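Local coordinates for sulfhydryl oxidase 1 (Homo sapiens, PDB 3LLK), which catalyses the oxidation of thiols to disulfides with an FAD cofactor, passing the electrons to molecular oxygen, at residues I106-S111 with F118-W123. Residues are numbered along the deposited sequence; the frame is centred on the assembly and turned at random.
Sequences IGCQGS and FPCSLW. With FAD (flavin-adenine dinucleotide), chain D.
A disulfide, C108–C120, carries nearly the whole contact, tying the loop of 106-111 to the first turn of helix 118-134. The two SG atoms are 2.0 Å apart, and a chi3 of -79° gives the bridge a left-handed twist. C120 extends its SG anti to the backbone N (chi1 167°), out from the helix, while C108 SG swings beside its own backbone N to meet it. C108 SG also lies 3.2 Å from S121 N, against the helix start. On the loop side, a type I turn from I106 to Q109 presents C108, and D18 of helix 16-30 accepts hydrogen bonds from the I106 and G107 amides. In the helix, F118 O takes two donors, L122 N and S121 OG, the latter at 2.6 Å on a carbonyl lone pair. The same helix start lines the cofactor: C120 CA lies 3.0 Å from FAD O1A, and W123 NE1 gives a nearly straight hydrogen bond (165°) to ribityl O2' at 2.8 Å. The flavin methyl C8M lies over one face of the W123 indole, 3.4 Å above the plane and displaced toward the rim, and H196 stacks with the indole. This disulfide-anchored helix start belongs to the FAD pocket of the Erv1/Alr-type helical sulfhydryl oxidase domain.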
# COMPACT_ATOMS: atom_id res chain seq x y z
N ILE A 106 -11.71 -7.97 -3.53
CA ILE A 106 -13.01 -7.51 -3.98
C ILE A 106 -12.76 -6.41 -5.00
O ILE A 106 -13.06 -6.57 -6.18
CB ILE A 106 -13.88 -6.98 -2.81
CG1 ILE A 106 -14.14 -8.11 -1.81
CG2 ILE A 106 -15.21 -6.47 -3.36
CD1 ILE A 106 -15.11 -7.74 -0.69
N GLY A 107 -12.17 -5.30 -4.56
CA GLY A 107 -11.89 -4.22 -5.47
C GLY A 107 -10.60 -4.50 -6.24
O GLY A 107 -10.26 -3.78 -7.18
N CYS A 108 -9.90 -5.55 -5.83
CA CYS A 108 -8.64 -5.93 -6.47
C CYS A 108 -8.72 -7.30 -7.15
O CYS A 108 -7.70 -7.92 -7.46
CB CYS A 108 -7.53 -5.91 -5.43
SG CYS A 108 -6.84 -4.26 -5.10
N GLN A 109 -9.94 -7.76 -7.38
CA GLN A 109 -10.20 -9.04 -8.01
C GLN A 109 -9.83 -9.05 -9.50
O GLN A 109 -10.40 -8.29 -10.27
CB GLN A 109 -11.70 -9.37 -7.85
CG GLN A 109 -12.17 -10.63 -8.54
CD GLN A 109 -11.58 -11.87 -7.93
OE1 GLN A 109 -10.42 -12.21 -8.20
NE2 GLN A 109 -12.36 -12.56 -7.10
N GLY A 110 -8.88 -9.88 -9.89
CA GLY A 110 -8.51 -9.94 -11.30
C GLY A 110 -9.52 -10.78 -12.08
O GLY A 110 -10.14 -11.67 -11.49
N SER A 111 -9.69 -10.51 -13.37
CA SER A 111 -10.62 -11.29 -14.19
C SER A 111 -10.07 -12.71 -14.33
O SER A 111 -10.76 -13.63 -14.74
CB SER A 111 -10.82 -10.65 -15.57
OG SER A 111 -9.61 -10.61 -16.32
N PHE A 118 -2.84 -9.19 -5.14
CA PHE A 118 -2.00 -8.56 -4.14
C PHE A 118 -1.37 -7.23 -4.56
O PHE A 118 -1.44 -6.27 -3.81
CB PHE A 118 -0.89 -9.52 -3.68
CG PHE A 118 0.05 -8.92 -2.67
CD1 PHE A 118 -0.42 -8.52 -1.41
CD2 PHE A 118 1.39 -8.71 -2.99
CE1 PHE A 118 0.44 -7.93 -0.49
CE2 PHE A 118 2.25 -8.11 -2.08
CZ PHE A 118 1.78 -7.72 -0.82
N PRO A 119 -0.74 -7.18 -5.75
CA PRO A 119 -0.11 -5.94 -6.23
C PRO A 119 -1.09 -4.77 -6.18
O PRO A 119 -0.74 -3.66 -5.80
CB PRO A 119 0.32 -6.30 -7.66
CG PRO A 119 0.64 -7.76 -7.55
CD PRO A 119 -0.52 -8.28 -6.71
N CYS A 120 -2.33 -5.04 -6.56
CA CYS A 120 -3.38 -4.04 -6.54
C CYS A 120 -3.64 -3.62 -5.09
O CYS A 120 -3.70 -2.43 -4.78
CB CYS A 120 -4.65 -4.61 -7.17
SG CYS A 120 -6.22 -3.72 -6.95
N SER A 121 -3.76 -4.61 -4.21
CA SER A 121 -4.03 -4.33 -2.81
C SER A 121 -2.89 -3.58 -2.14
O SER A 121 -3.12 -2.83 -1.20
CB SER A 121 -4.31 -5.62 -2.04
OG SER A 121 -3.13 -6.33 -1.78
N LEU A 122 -1.67 -3.79 -2.62
CA LEU A 122 -0.51 -3.12 -2.03
C LEU A 122 -0.53 -1.63 -2.37
O LEU A 122 -0.27 -0.79 -1.50
CB LEU A 122 0.78 -3.77 -2.52
CG LEU A 122 2.02 -3.37 -1.71
CD1 LEU A 122 1.80 -3.70 -0.23
CD2 LEU A 122 3.24 -4.11 -2.27
N TRP A 123 -0.85 -1.30 -3.62
CA TRP A 123 -0.97 0.10 -4.03
C TRP A 123 -2.03 0.77 -3.17
O TRP A 123 -1.81 1.86 -2.64
CB TRP A 123 -1.41 0.21 -5.50
CG TRP A 123 -0.31 0.21 -6.51
CD1 TRP A 123 -0.16 -0.65 -7.56
CD2 TRP A 123 0.77 1.15 -6.61
NE1 TRP A 123 0.95 -0.30 -8.31
CE2 TRP A 123 1.53 0.81 -7.74
CE3 TRP A 123 1.16 2.27 -5.84
CZ2 TRP A 123 2.67 1.53 -8.14
CZ3 TRP A 123 2.29 2.99 -6.24
CH2 TRP A 123 3.03 2.61 -7.37
PA FAD D . -3.29 -1.11 -9.69
O1A FAD D . -2.81 -2.22 -8.82
O2A FAD D . -2.39 -0.28 -10.53
O5B FAD D . -4.18 -0.11 -8.86
C5B FAD D . -4.86 -0.42 -7.64
C4B FAD D . -6.05 0.51 -7.71
O4B FAD D . -5.60 1.74 -7.08
C3B FAD D . -6.98 0.79 -8.91
O3B FAD D . -7.99 -0.18 -9.17
C2B FAD D . -7.42 2.14 -8.57
O2B FAD D . -8.56 2.22 -7.77
C1B FAD D . -6.26 2.79 -7.80
N9A FAD D . -5.29 3.57 -8.51
C8A FAD D . -4.82 3.54 -9.85
N7A FAD D . -3.94 4.43 -10.16
C5A FAD D . -3.80 5.13 -8.97
C6A FAD D . -3.01 6.26 -8.68
N6A FAD D . -2.24 6.88 -9.59
N1A FAD D . -3.04 6.82 -7.41
C2A FAD D . -3.86 6.36 -6.43
N3A FAD D . -4.65 5.24 -6.71
C4A FAD D . -4.57 4.66 -8.01
N1 FAD D . 3.87 -4.55 -12.64
C2 FAD D . 4.55 -4.78 -13.81
O2 FAD D . 4.05 -5.61 -14.60
N3 FAD D . 5.70 -4.00 -13.89
C4 FAD D . 6.19 -3.06 -12.95
O4 FAD D . 7.29 -2.46 -13.16
C4X FAD D . 5.43 -2.90 -11.80
N5 FAD D . 5.89 -2.06 -10.74
C5X FAD D . 5.23 -1.93 -9.49
C6 FAD D . 5.84 -1.16 -8.49
C7 FAD D . 5.16 -1.01 -7.24
C7M FAD D . 5.89 -0.17 -6.20
C8 FAD D . 3.89 -1.62 -7.02
C8M FAD D . 3.00 -1.56 -5.79
C9 FAD D . 3.33 -2.41 -8.02
C9A FAD D . 3.95 -2.66 -9.28
N10 FAD D . 3.55 -3.42 -10.49
C10 FAD D . 4.23 -3.67 -11.65
C1' FAD D . 2.20 -3.89 -10.48
C2' FAD D . 1.13 -3.01 -11.05
O2' FAD D . 1.38 -1.62 -10.71
C3' FAD D . -0.30 -3.30 -10.69
O3' FAD D . -0.44 -3.34 -9.28
C4' FAD D . -1.02 -4.47 -11.33
O4' FAD D . -0.69 -4.58 -12.75
C5' FAD D . -2.46 -4.60 -11.12
O5' FAD D . -3.07 -3.48 -11.77
P FAD D . -4.52 -2.98 -11.53
O1P FAD D . -4.97 -2.61 -12.87
O2P FAD D . -5.37 -3.98 -10.83
O3P FAD D . -4.48 -1.67 -10.60